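Polyprenyl synthetase (Nonlabens dokdonensis, PDB 6KD7) probably acts as a magnesium-dependent prenyltransferase of the FPP/GGPP synthase family, lengthening isoprenoid diphosphates to geranylgeranyl diphosphate. Local coordinates at residues Leu201-Phe205 and Phe318-Met323; Leu7-Leu12 and Gly39-Leu45; Leu77-Ile81 and Glu92-Lys96; Thr136-Val140 and Leu167-Leu172. One frame throughout, in Å; residues are numbered along the deposited sequence.

Contact 1 of 4, residues Leu201-Phe205 and Phe318-Met323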
loop_
_atom_site.group_PDB
_atom_site.type_symbol
_atom_site.label_atom_id
_atom_site.label_comp_id
_atom_site.label_asym_id
_atom_site.label_seq_id
_atom_site.Cartn_x
_atom_site.Cartn_y
_atom_site.Cartn_z
ATOM N N LEU A 201 -15.165 -36.539 23.205
ATOM C CA LEU A 201 -13.795 -36.209 23.613
ATOM C C LEU A 201 -13.387 -34.896 22.918
ATOM O O LEU A 201 -12.625 -34.113 23.505
ATOM C CB LEU A 201 -12.864 -37.358 23.218
ATOM C CG LEU A 201 -11.413 -37.208 23.648
ATOM C CD1 LEU A 201 -11.231 -37.440 25.143
ATOM C CD2 LEU A 201 -10.519 -38.155 22.874
ATOM N N GLY A 202 -13.724 -34.774 21.641
ATOM C CA GLY A 202 -13.235 -33.676 20.783
ATOM C C GLY A 202 -13.892 -32.379 21.236
ATOM O O GLY A 202 -13.199 -31.369 21.326
ATOM N N LEU A 203 -15.160 -32.452 21.603
ATOM C CA LEU A 203 -15.890 -31.290 22.136
ATOM C C LEU A 203 -15.296 -30.863 23.486
ATOM O O LEU A 203 -15.077 -29.667 23.694
ATOM C CB LEU A 203 -17.372 -31.636 22.214
ATOM C CG LEU A 203 -18.127 -31.641 20.884
ATOM C CD1 LEU A 203 -19.545 -32.195 21.080
ATOM C CD2 LEU A 203 -18.203 -30.242 20.268
ATOM N N ALA A 204 -15.017 -31.793 24.389
ATOM C CA ALA A 204 -14.357 -31.475 25.664
ATOM C C ALA A 204 -13.020 -30.810 25.361
ATOM O O ALA A 204 -12.642 -29.846 26.035
ATOM C CB ALA A 204 -14.180 -32.729 26.510
ATOM N N PHE A 205 -12.255 -31.389 24.464
ATOM C CA PHE A 205 -10.892 -30.894 24.159
ATOM C C PHE A 205 -10.969 -29.411 23.655
ATOM O O PHE A 205 -10.167 -28.548 24.045
ATOM C CB PHE A 205 -10.263 -31.862 23.158
ATOM C CG PHE A 205 -8.817 -31.617 22.836
ATOM C CD1 PHE A 205 -7.864 -31.567 23.856
ATOM C CD2 PHE A 205 -8.401 -31.464 21.517
ATOM C CE1 PHE A 205 -6.522 -31.346 23.574
ATOM C CE2 PHE A 205 -7.047 -31.269 21.237
ATOM C CZ PHE A 205 -6.120 -31.166 22.260
ATOM N N PHE A 318 -6.298 -42.027 29.350
ATOM C CA PHE A 318 -5.813 -41.168 28.242
ATOM C C PHE A 318 -6.729 -39.930 28.130
ATOM O O PHE A 318 -6.235 -38.833 28.032
ATOM C CB PHE A 318 -5.721 -41.969 26.958
ATOM C CG PHE A 318 -5.686 -41.114 25.727
ATOM C CD1 PHE A 318 -6.862 -40.691 25.142
ATOM C CD2 PHE A 318 -4.482 -40.763 25.150
ATOM C CE1 PHE A 318 -6.829 -39.932 23.993
ATOM C CE2 PHE A 318 -4.456 -39.963 24.027
ATOM C CZ PHE A 318 -5.630 -39.556 23.455
ATOM N N SER A 319 -8.029 -40.127 28.261
ATOM C CA SER A 319 -9.064 -39.089 28.178
ATOM C C SER A 319 -8.860 -38.105 29.328
ATOM O O SER A 319 -8.934 -36.892 29.094
ATOM C CB SER A 319 -10.442 -39.680 28.203
ATOM O OG SER A 319 -10.638 -40.522 27.085
ATOM N N LEU A 320 -8.646 -38.606 30.537
ATOM C CA LEU A 320 -8.428 -37.717 31.700
ATOM C C LEU A 320 -7.082 -36.984 31.521
ATOM O O LEU A 320 -7.102 -35.787 31.611
ATOM C CB LEU A 320 -8.543 -38.525 32.992
ATOM C CG LEU A 320 -9.936 -39.099 33.293
ATOM C CD1 LEU A 320 -9.867 -40.099 34.440
ATOM C CD2 LEU A 320 -10.948 -38.023 33.613
ATOM N N GLN A 321 -6.028 -37.662 31.104
ATOM C CA GLN A 321 -4.738 -36.958 30.922
ATOM C C GLN A 321 -4.883 -35.853 29.863
ATOM O O GLN A 321 -4.331 -34.784 30.079
ATOM C CB GLN A 321 -3.668 -37.966 30.518
ATOM C CG GLN A 321 -2.295 -37.346 30.326
ATOM C CD GLN A 321 -1.371 -38.206 29.499
ATOM O OE1 GLN A 321 -1.074 -39.345 29.844
ATOM N NE2 GLN A 321 -0.903 -37.656 28.389
ATOM N N LEU A 322 -5.635 -36.099 28.789
ATOM C CA LEU A 322 -5.764 -35.147 27.652
ATOM C C LEU A 322 -6.398 -33.860 28.183
ATOM O O LEU A 322 -5.945 -32.793 27.788
ATOM C CB LEU A 322 -6.643 -35.746 26.546
ATOM C CG LEU A 322 -6.783 -34.900 25.279
ATOM C CD1 LEU A 322 -5.459 -34.774 24.541
ATOM C CD2 LEU A 322 -7.854 -35.471 24.366
ATOM N N MET A 323 -7.325 -33.990 29.126
ATOM C CA MET A 323 -8.132 -32.873 29.681
ATOM C C MET A 323 -7.426 -32.246 30.888
ATOM O O MET A 323 -8.088 -31.575 31.668
ATOM C CB MET A 323 -9.508 -33.389 30.100
ATOM C CG MET A 323 -10.653 -32.807 29.304
ATOM S SD MET A 323 -10.392 -32.752 27.533
ATOM C CE MET A 323 -10.721 -34.450 27.085
#

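Contact 2 of 4, residues Leu7-Leu12 and Gly39-Leu45. With PPV (pyrophosphate), chain B.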
loop_
_atom_site.group_PDB
_atom_site.type_symbol
_atom_site.label_atom_id
_atom_site.label_comp_id
_atom_site.label_asym_id
_atom_site.label_seq_id
_atom_site.Cartn_x
_atom_site.Cartn_y
_atom_site.Cartn_z
ATOM N N LEU A 7 3.765 -45.987 20.616
ATOM C CA LEU A 7 2.995 -45.707 19.363
ATOM C C LEU A 7 3.587 -44.480 18.647
ATOM O O LEU A 7 3.846 -44.588 17.424
ATOM C CB LEU A 7 1.514 -45.526 19.701
ATOM C CG LEU A 7 0.790 -46.813 20.092
ATOM C CD1 LEU A 7 -0.629 -46.520 20.498
ATOM C CD2 LEU A 7 0.846 -47.851 18.971
ATOM N N ARG A 8 3.874 -43.414 19.380
ATOM C CA ARG A 8 4.412 -42.190 18.748
ATOM C C ARG A 8 5.750 -42.512 18.081
ATOM O O ARG A 8 5.974 -42.045 16.972
ATOM C CB ARG A 8 4.538 -41.071 19.782
ATOM C CG ARG A 8 4.741 -39.690 19.179
ATOM C CD ARG A 8 4.776 -38.558 20.186
ATOM N NE ARG A 8 3.484 -38.310 20.800
ATOM C CZ ARG A 8 3.127 -38.720 22.009
ATOM N NH1 ARG A 8 1.927 -38.437 22.474
ATOM N NH2 ARG A 8 3.974 -39.401 22.755
ATOM N N THR A 9 6.560 -43.358 18.710
ATOM C CA THR A 9 7.921 -43.629 18.201
ATOM C C THR A 9 7.788 -44.402 16.887
ATOM O O THR A 9 8.481 -44.043 15.909
ATOM C CB THR A 9 8.777 -44.307 19.293
ATOM O OG1 THR A 9 8.946 -43.391 20.379
ATOM C CG2 THR A 9 10.143 -44.723 18.797
ATOM N N THR A 10 6.969 -45.453 16.874
ATOM C CA THR A 10 6.679 -46.268 15.665
ATOM C C THR A 10 6.073 -45.337 14.594
ATOM O O THR A 10 6.495 -45.402 13.434
ATOM C CB THR A 10 5.649 -47.366 15.950
ATOM O OG1 THR A 10 5.929 -47.972 17.212
ATOM C CG2 THR A 10 5.562 -48.392 14.838
ATOM N N PHE A 11 5.115 -44.499 14.992
ATOM C CA PHE A 11 4.402 -43.590 14.060
ATOM C C PHE A 11 5.402 -42.690 13.339
ATOM O O PHE A 11 5.330 -42.677 12.090
ATOM C CB PHE A 11 3.345 -42.760 14.756
ATOM C CG PHE A 11 2.697 -41.787 13.815
ATOM C CD1 PHE A 11 1.738 -42.216 12.913
ATOM C CD2 PHE A 11 3.055 -40.451 13.829
ATOM C CE1 PHE A 11 1.160 -41.318 12.030
ATOM C CE2 PHE A 11 2.473 -39.562 12.943
ATOM C CZ PHE A 11 1.532 -39.993 12.043
ATOM N N LEU A 12 6.372 -42.095 14.044
ATOM C CA LEU A 12 7.315 -41.113 13.437
ATOM C C LEU A 12 8.295 -41.839 12.539
ATOM O O LEU A 12 8.657 -41.278 11.490
ATOM C CB LEU A 12 7.998 -40.281 14.521
ATOM C CG LEU A 12 7.042 -39.360 15.296
ATOM C CD1 LEU A 12 7.784 -38.582 16.385
ATOM C CD2 LEU A 12 6.289 -38.388 14.371
ATOM N N GLY A 39 5.110 -32.042 18.321
ATOM C CA GLY A 39 3.915 -32.157 19.179
ATOM C C GLY A 39 3.423 -33.595 19.400
ATOM O O GLY A 39 4.153 -34.577 19.120
ATOM N N LYS A 40 2.180 -33.696 19.869
ATOM C CA LYS A 40 1.606 -34.911 20.490
ATOM C C LYS A 40 1.089 -35.881 19.421
ATOM O O LYS A 40 1.066 -37.042 19.757
ATOM C CB LYS A 40 0.526 -34.540 21.516
ATOM C CG LYS A 40 1.045 -34.301 22.945
ATOM C CD LYS A 40 -0.017 -33.864 23.977
ATOM C CE LYS A 40 -1.403 -34.469 23.770
ATOM N NZ LYS A 40 -2.274 -33.669 22.861
ATOM N N ARG A 41 0.780 -35.442 18.195
ATOM C CA ARG A 41 0.198 -36.292 17.113
ATOM C C ARG A 41 -0.995 -37.080 17.648
ATOM O O ARG A 41 -1.081 -38.278 17.354
ATOM C CB ARG A 41 1.158 -37.387 16.636
ATOM C CG ARG A 41 2.571 -36.921 16.363
ATOM C CD ARG A 41 2.660 -36.054 15.145
ATOM N NE ARG A 41 3.987 -35.501 14.964
ATOM C CZ ARG A 41 4.423 -34.979 13.822
ATOM N NH1 ARG A 41 3.629 -34.880 12.762
ATOM N NH2 ARG A 41 5.651 -34.526 13.760
ATOM N N LEU A 42 -1.821 -36.462 18.482
ATOM C CA LEU A 42 -3.032 -37.060 19.082
ATOM C C LEU A 42 -3.824 -37.802 18.005
ATOM O O LEU A 42 -4.288 -38.932 18.265
ATOM C CB LEU A 42 -3.867 -35.931 19.696
ATOM C CG LEU A 42 -5.352 -36.192 19.967
ATOM C CD1 LEU A 42 -5.512 -36.930 21.288
ATOM C CD2 LEU A 42 -6.187 -34.894 20.007
ATOM N N ARG A 43 -4.103 -37.171 16.868
ATOM C CA ARG A 43 -5.131 -37.726 15.942
ATOM C C ARG A 43 -4.666 -39.059 15.365
ATOM O O ARG A 43 -5.333 -40.068 15.496
ATOM C CB ARG A 43 -5.495 -36.650 14.924
ATOM C CG ARG A 43 -6.323 -35.529 15.539
ATOM C CD ARG A 43 -6.426 -34.387 14.556
ATOM N NE ARG A 43 -7.124 -33.293 15.186
ATOM C CZ ARG A 43 -6.536 -32.523 16.047
ATOM N NH1 ARG A 43 -7.185 -31.536 16.593
ATOM N NH2 ARG A 43 -5.272 -32.712 16.353
ATOM N N PRO A 44 -3.473 -39.167 14.766
ATOM C CA PRO A 44 -3.038 -40.452 14.244
ATOM C C PRO A 44 -2.977 -41.542 15.332
ATOM O O PRO A 44 -3.296 -42.641 15.043
ATOM C CB PRO A 44 -1.661 -40.160 13.643
ATOM C CG PRO A 44 -1.266 -38.817 14.193
ATOM C CD PRO A 44 -2.552 -38.089 14.497
ATOM N N LEU A 45 -2.585 -41.189 16.552
ATOM C CA LEU A 45 -2.441 -42.157 17.664
ATOM C C LEU A 45 -3.810 -42.651 18.075
ATOM O O LEU A 45 -3.864 -43.765 18.486
ATOM C CB LEU A 45 -1.694 -41.546 18.857
ATOM C CG LEU A 45 -0.263 -41.101 18.548
ATOM C CD1 LEU A 45 0.485 -40.755 19.805
ATOM C CD2 LEU A 45 0.506 -42.142 17.766
HETATM O O11 PPV B . -4.085 -28.416 18.662
HETATM P P1 PPV B . -3.920 -29.851 18.300
HETATM O O21 PPV B . -5.218 -30.486 17.979
HETATM O O31 PPV B . -3.173 -30.605 19.347
HETATM O OPP PPV B . -3.045 -29.927 16.908
HETATM P P2 PPV B . -1.486 -29.843 16.434
HETATM O O12 PPV B . -1.108 -28.408 16.466
HETATM O O22 PPV B . -0.706 -30.644 17.434
HETATM O O32 PPV B . -1.377 -30.416 15.064
#

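Contact 3 of 4, residues Leu77-Ile81 and Glu92-Lys96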
loop_
_atom_site.group_PDB
_atom_site.type_symbol
_atom_site.label_atom_id
_atom_site.label_comp_id
_atom_site.label_asym_id
_atom_site.label_seq_id
_atom_site.Cartn_x
_atom_site.Cartn_y
_atom_site.Cartn_z
ATOM N N LEU A 77 -2.359 -25.934 7.102
ATOM C CA LEU A 77 -1.649 -25.153 6.065
ATOM C C LEU A 77 -2.600 -24.120 5.446
ATOM O O LEU A 77 -2.267 -22.952 5.475
ATOM C CB LEU A 77 -1.159 -26.156 5.020
ATOM C CG LEU A 77 0.170 -25.844 4.349
ATOM C CD1 LEU A 77 1.129 -25.253 5.351
ATOM C CD2 LEU A 77 0.776 -27.096 3.756
ATOM N N HIS A 78 -3.798 -24.538 5.049
ATOM C CA HIS A 78 -4.783 -23.617 4.430
ATOM C C HIS A 78 -5.274 -22.661 5.530
ATOM O O HIS A 78 -5.468 -21.482 5.278
ATOM C CB HIS A 78 -5.890 -24.400 3.759
ATOM C CG HIS A 78 -5.568 -24.910 2.406
ATOM N ND1 HIS A 78 -4.297 -24.847 1.843
ATOM C CD2 HIS A 78 -6.375 -25.449 1.468
ATOM C CE1 HIS A 78 -4.336 -25.341 0.594
ATOM N NE2 HIS A 78 -5.607 -25.702 0.342
ATOM N N ASP A 79 -5.498 -23.190 6.724
ATOM C CA ASP A 79 -6.023 -22.356 7.828
ATOM C C ASP A 79 -5.033 -21.247 8.186
ATOM O O ASP A 79 -5.473 -20.139 8.396
ATOM C CB ASP A 79 -6.351 -23.182 9.060
ATOM C CG ASP A 79 -7.075 -22.315 10.058
ATOM O OD1 ASP A 79 -8.229 -21.982 9.792
ATOM O OD2 ASP A 79 -6.453 -21.922 11.037
ATOM N N ASP A 80 -3.745 -21.568 8.244
ATOM C CA ASP A 80 -2.705 -20.563 8.548
ATOM C C ASP A 80 -2.762 -19.456 7.475
ATOM O O ASP A 80 -2.583 -18.303 7.821
ATOM C CB ASP A 80 -1.324 -21.200 8.604
ATOM C CG ASP A 80 -0.995 -21.990 9.859
ATOM O OD1 ASP A 80 -1.662 -21.789 10.904
ATOM O OD2 ASP A 80 -0.020 -22.814 9.764
ATOM N N ILE A 81 -2.972 -19.789 6.212
ATOM C CA ILE A 81 -3.126 -18.780 5.133
ATOM C C ILE A 81 -4.384 -17.962 5.450
ATOM O O ILE A 81 -4.296 -16.765 5.588
ATOM C CB ILE A 81 -3.228 -19.389 3.732
ATOM C CG1 ILE A 81 -1.986 -20.146 3.314
ATOM C CG2 ILE A 81 -3.569 -18.318 2.708
ATOM C CD1 ILE A 81 -2.234 -21.018 2.092
ATOM N N GLU A 92 8.093 -20.452 11.344
ATOM C CA GLU A 92 7.338 -19.722 10.300
ATOM C C GLU A 92 6.292 -20.656 9.681
ATOM O O GLU A 92 6.586 -21.833 9.434
ATOM C CB GLU A 92 8.265 -19.169 9.226
ATOM C CG GLU A 92 8.971 -17.911 9.705
ATOM C CD GLU A 92 9.751 -17.133 8.665
ATOM O OE1 GLU A 92 10.072 -17.733 7.617
ATOM O OE2 GLU A 92 10.005 -15.905 8.927
ATOM N N THR A 93 5.117 -20.119 9.406
ATOM C CA THR A 93 4.090 -20.837 8.621
ATOM C C THR A 93 4.601 -21.041 7.197
ATOM O O THR A 93 5.463 -20.276 6.745
ATOM C CB THR A 93 2.781 -20.088 8.732
ATOM O OG1 THR A 93 3.062 -18.749 8.331
ATOM C CG2 THR A 93 2.243 -20.180 10.144
ATOM N N VAL A 94 4.029 -22.015 6.502
ATOM C CA VAL A 94 4.434 -22.361 5.134
ATOM C C VAL A 94 4.299 -21.132 4.251
ATOM O O VAL A 94 5.217 -20.919 3.466
ATOM C CB VAL A 94 3.618 -23.563 4.612
ATOM C CG1 VAL A 94 3.765 -23.712 3.113
ATOM C CG2 VAL A 94 4.023 -24.855 5.334
ATOM N N HIS A 95 3.207 -20.364 4.344
ATOM C CA HIS A 95 3.001 -19.241 3.388
ATOM C C HIS A 95 3.967 -18.077 3.672
ATOM O O HIS A 95 4.141 -17.241 2.780
ATOM C CB HIS A 95 1.559 -18.803 3.390
ATOM C CG HIS A 95 1.058 -18.380 4.708
ATOM N ND1 HIS A 95 0.941 -17.026 5.029
ATOM C CD2 HIS A 95 0.713 -19.086 5.794
ATOM C CE1 HIS A 95 0.470 -16.922 6.248
ATOM N NE2 HIS A 95 0.302 -18.188 6.741
ATOM N N LYS A 96 4.497 -18.013 4.892
ATOM C CA LYS A 96 5.506 -16.998 5.278
ATOM C C LYS A 96 6.904 -17.443 4.844
ATOM O O LYS A 96 7.620 -16.628 4.304
ATOM C CB LYS A 96 5.435 -16.756 6.782
ATOM C CG LYS A 96 4.272 -15.888 7.210
ATOM C CD LYS A 96 4.051 -14.766 6.245
ATOM C CE LYS A 96 3.573 -13.500 6.907
ATOM N NZ LYS A 96 3.593 -12.374 5.947
HETATM O O HOH W 1 1.556 -23.252 7.588
#

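Contact 4 of 4, residues Thr136-Val140 and Leu167-Leu172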
loop_
_atom_site.group_PDB
_atom_site.type_symbol
_atom_site.label_atom_id
_atom_site.label_comp_id
_atom_site.label_asym_id
_atom_site.label_seq_id
_atom_site.Cartn_x
_atom_site.Cartn_y
_atom_site.Cartn_z
ATOM N N THR A 136 -16.063 -36.613 6.718
ATOM C CA THR A 136 -15.357 -35.856 7.769
ATOM C C THR A 136 -14.679 -34.634 7.118
ATOM O O THR A 136 -14.859 -33.543 7.634
ATOM C CB THR A 136 -14.387 -36.769 8.533
ATOM O OG1 THR A 136 -15.219 -37.788 9.109
ATOM C CG2 THR A 136 -13.600 -36.016 9.591
ATOM N N ALA A 137 -13.979 -34.799 6.009
ATOM C CA ALA A 137 -13.214 -33.692 5.403
ATOM C C ALA A 137 -14.206 -32.579 5.007
ATOM O O ALA A 137 -13.974 -31.409 5.306
ATOM C CB ALA A 137 -12.425 -34.215 4.251
ATOM N N LEU A 138 -15.379 -32.941 4.501
ATOM C CA LEU A 138 -16.329 -31.950 3.977
ATOM C C LEU A 138 -16.974 -31.295 5.166
ATOM O O LEU A 138 -17.261 -30.085 5.080
ATOM C CB LEU A 138 -17.361 -32.591 3.060
ATOM C CG LEU A 138 -18.346 -31.620 2.397
ATOM C CD1 LEU A 138 -17.586 -30.572 1.569
ATOM C CD2 LEU A 138 -19.333 -32.377 1.495
ATOM N N GLU A 139 -17.135 -32.040 6.261
ATOM C CA GLU A 139 -17.715 -31.456 7.487
ATOM C C GLU A 139 -16.748 -30.402 8.048
ATOM O O GLU A 139 -17.213 -29.377 8.559
ATOM C CB GLU A 139 -17.960 -32.563 8.522
ATOM C CG GLU A 139 -19.238 -33.340 8.248
ATOM C CD GLU A 139 -19.395 -34.634 9.040
ATOM O OE1 GLU A 139 -18.372 -35.206 9.501
ATOM O OE2 GLU A 139 -20.533 -35.052 9.149
ATOM N N VAL A 140 -15.451 -30.697 8.021
ATOM C CA VAL A 140 -14.406 -29.773 8.519
ATOM C C VAL A 140 -14.523 -28.477 7.674
ATOM O O VAL A 140 -14.478 -27.405 8.268
ATOM C CB VAL A 140 -13.025 -30.449 8.494
ATOM C CG1 VAL A 140 -11.859 -29.473 8.673
ATOM C CG2 VAL A 140 -12.952 -31.531 9.574
ATOM N N LEU A 167 -18.164 -29.821 14.025
ATOM C CA LEU A 167 -17.725 -29.979 12.605
ATOM C C LEU A 167 -16.250 -29.599 12.448
ATOM O O LEU A 167 -15.508 -30.285 11.721
ATOM C CB LEU A 167 -18.626 -29.123 11.709
ATOM C CG LEU A 167 -20.087 -29.562 11.663
ATOM C CD1 LEU A 167 -20.972 -28.564 10.958
ATOM C CD2 LEU A 167 -20.201 -30.889 10.945
ATOM N N LYS A 168 -15.807 -28.529 13.081
ATOM C CA LYS A 168 -14.476 -27.969 12.766
ATOM C C LYS A 168 -13.372 -28.764 13.473
ATOM O O LYS A 168 -12.259 -28.812 12.919
ATOM C CB LYS A 168 -14.403 -26.499 13.192
ATOM C CG LYS A 168 -13.229 -25.706 12.630
ATOM C CD LYS A 168 -12.926 -24.529 13.515
ATOM C CE LYS A 168 -12.730 -23.236 12.757
ATOM N NZ LYS A 168 -11.524 -22.492 13.204
ATOM N N THR A 169 -13.632 -29.234 14.690
ATOM C CA THR A 169 -12.554 -29.877 15.479
ATOM C C THR A 169 -12.877 -31.279 16.017
ATOM O O THR A 169 -11.945 -31.939 16.378
ATOM C CB THR A 169 -12.193 -28.991 16.675
ATOM O OG1 THR A 169 -13.260 -29.094 17.600
ATOM C CG2 THR A 169 -12.008 -27.534 16.325
ATOM N N SER A 170 -14.134 -31.691 16.089
ATOM C CA SER A 170 -14.468 -32.983 16.741
ATOM C C SER A 170 -14.714 -34.133 15.766
ATOM O O SER A 170 -14.273 -35.220 16.056
ATOM C CB SER A 170 -15.628 -32.805 17.649
ATOM O OG SER A 170 -15.343 -31.830 18.627
ATOM N N VAL A 171 -15.380 -33.887 14.648
ATOM C CA VAL A 171 -15.687 -35.018 13.714
ATOM C C VAL A 171 -14.403 -35.746 13.320
ATOM O O VAL A 171 -14.475 -36.941 13.092
ATOM C CB VAL A 171 -16.514 -34.602 12.483
ATOM C CG1 VAL A 171 -17.884 -34.134 12.902
ATOM C CG2 VAL A 171 -15.817 -33.560 11.639
ATOM N N LEU A 172 -13.256 -35.077 13.217
ATOM C CA LEU A 172 -12.016 -35.739 12.794
ATOM C C LEU A 172 -11.487 -36.612 13.933
ATOM O O LEU A 172 -10.751 -37.543 13.632
ATOM C CB LEU A 172 -10.971 -34.729 12.359
ATOM C CG LEU A 172 -9.607 -35.277 11.976
ATOM C CD1 LEU A 172 -9.686 -36.149 10.725
ATOM C CD2 LEU A 172 -8.610 -34.130 11.790
#

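Contact 1 of 4, residues Leu201-Phe205 and Phe318-Met323
The Phe205 ring meets Leu322 obliquely, its CE1 lying 3.7 Å from Leu322 CD1, while the Phe318 ring takes Leu201 at its edge, near the ring plane, with CE1 of Phe318 4.2 Å from CD2 of Leu201. Both rings belong to the all-helical terpene synthase fold, here where helix 188-215 runs beside the C-terminal helix 309-322. The two short segments point the same way, 18° apart, and their axes stay 11.0 Å from each other, a wide spacing filled by long apolar side chains.

In Leu201 a chi1 of -176° carries CG toward the other helix, and chi2 of 74° sends CD2 to Phe318 and CD1 to Leu322 CD2 (4.0 Å) and close to Ser319. The Ser319 hydroxyl itself is engaged by Tyr197 OH and Leu315 O. Leu322 stands about crosswise to the Phe205 side chain, and Leu322 CG and CD1 lie against atoms CD1 and CE1 of Phe205.

Phe205 also touches the bound pyrophosphate, and Leu42 of helix 42-54 packs on both aromatic rings, which ties this core to the pocket. At the helix end Met323 folds back, bent at chi2 and chi3, and its CE methyl settles between Leu201 CD1, at 3.6 Å, and Ala204 CB, at 3.9 Å.

Contact 2 of 4, residues Leu7-Leu12 and Gly39-Leu45
Arg8 of helix 4-18 reaches over to the backbone of Lys40 and holds its carbonyl with two nitrogens. NE donates to Lys40 O at 2.9 Å with an N-H...O angle of 159°, coming from above the carbonyl plane. The second donor, Arg8 NH1, sits 3.2 Å from Lys40 O, more bent at 140° but in the carbonyl plane and on a lone pair. A turn at chi3 (-69°) swings the guanidinium round to present this edge, while Leu45 CD1 covers one face, 3.8 Å from Arg8 NH1. A methionine in place of Arg8 would probably leave the Lys40 carbonyl without both its donors and the turn before helix 42-54 less firmly held.

Arg41, at the N-cap position, spends its polar end elsewhere: NH1 bridges to Glu69 and NH2 donates to Leu35 O. Leu12 CD2 lies over the face of this guanidinium, 3.7 Å from Arg41 NE. Pro44 CG makes a CH-pi contact over one face of the Phe11 ring, 4.2 Å from its centroid.

Arg43 turns to the ligand. Its NH1 and NH2 both donate to pyrophosphate O21, at 2.6 and 2.8 Å, consistent with the role of the GGKRxRP motif in binding diphosphate in this family. Helix 58-82 borders the joint, with Ile66 on Phe11, Glu69 on Pro44 and His72 on Arg43, while Leu322 of helix 309-322 packs on Leu42 and Lys40.

Contact 3 of 4, residues Leu77-Ile81 and Glu92-Lys96
Asp80, which with Asp79 opens the first aspartate-rich DDxxD motif of prenyl synthases, leans on Thr93 and His95 where the chain re-enters helix after a small two-stranded hairpin. Asp80 OD2 lies 3.5 Å from Thr93 CG2, and a water joins the two segments: it donates to Asp80 OD2 at 2.7 Å and accepts from Val94 N at 3.0 Å. That N-H belongs to the first turn of helix 94-97, whose N-cap position is held by Thr93. The Thr93 hydroxyl, set by chi1 of 54° between the backbone N and the carbonyl carbon, bonds to Ala85 O.

His95 puts the face of its ring over Ile81. The CA of Ile81 stands 4.0 Å from the His95 ring centroid, 16° off the normal, a CH-pi contact, while Ile81 CG1 runs back the other way and comes within 3.8 Å of His95 CB. A glycine at His95 would remove the ring, and the last helical turn around Ile81 would probably be left facing a gap. Ile81 also touches Val100 and Ile104 of helix 100-116, and Ile104 of the third subunit.

The Asp80 carboxylate is thus held at both oxygens, OD1 by a salt bridge to Arg88 and OD2 by the water. Its side chain stays about 6 Å from a bound magnesium ion, too far to coordinate it directly in this model, while the Val94 N-H, by donating to the water, probably makes that water a better donor to Asp80.

Contact 4 of 4, residues Thr136-Val140 and Leu167-Leu172
Glu139, Val140 and Leu167 bury the most surface where helices 123-150 and 158-183 pack antiparallel, their segments 161° apart and the axes 8.3 Å from each other. Glu139 reaches across to the partner helix: its CB meets Leu167 CD2 at 3.7 Å, and the chain, extended beyond CG, carries OE1 up to Val171 CB at 3.6 Å. Tyr195 of helix 188-215 packs on both Glu139 and Val171.

Val140 comes in with its backbone, its CA-H pointing at Leu167 O across 3.4 Å (147° at the hydrogen). With CG1 anti to the backbone N (chi1 166°), CG2 is turned to the other helix, where it slides past Val171 CG2 at 4.1 Å. One turn earlier Thr136 CG2 presses on Leu172 CA, at 3.6 Å, while the Thr136 hydroxyl bonds back to Val132 O.

A wider pi-type turn at 167-170 lies within the second helix, probably the counterpart of the Lys-Thr bend in related prenyl synthases. Lys168 NZ forms a salt bridge with Asp147, and its side chain lies about 4 Å from a bound magnesium ion. Aliphatic carbons, Glu139's included, and a CA-H...O contact make the joint, while the lysine charge is matched by Asp147 near the magnesium.

Overall arrangement
Contacts 1 and 3 are the buried ones, whereas contacts 2 and 4 are partly buried. Contact 4 lies nearest the centre of the chain. Contact 1 is oily throughout, a parallel pairing; contact 4 is antiparallel and tighter. Charge enters with contact 2, through three arginines, on a backbone carbonyl, a glutamate and the ligand, and with contact 3, through an aspartate and a water. Helices 158-183 and 188-215, consecutive in the chain, link contacts 4 and 1, while Leu42 joins contact 2 to contact 1 and Arg43 packs on Leu172 of contact 4. Contact 3 touches none of the others, though its nearest atoms come to about 5 Å from contact 4; both touch the third subunit.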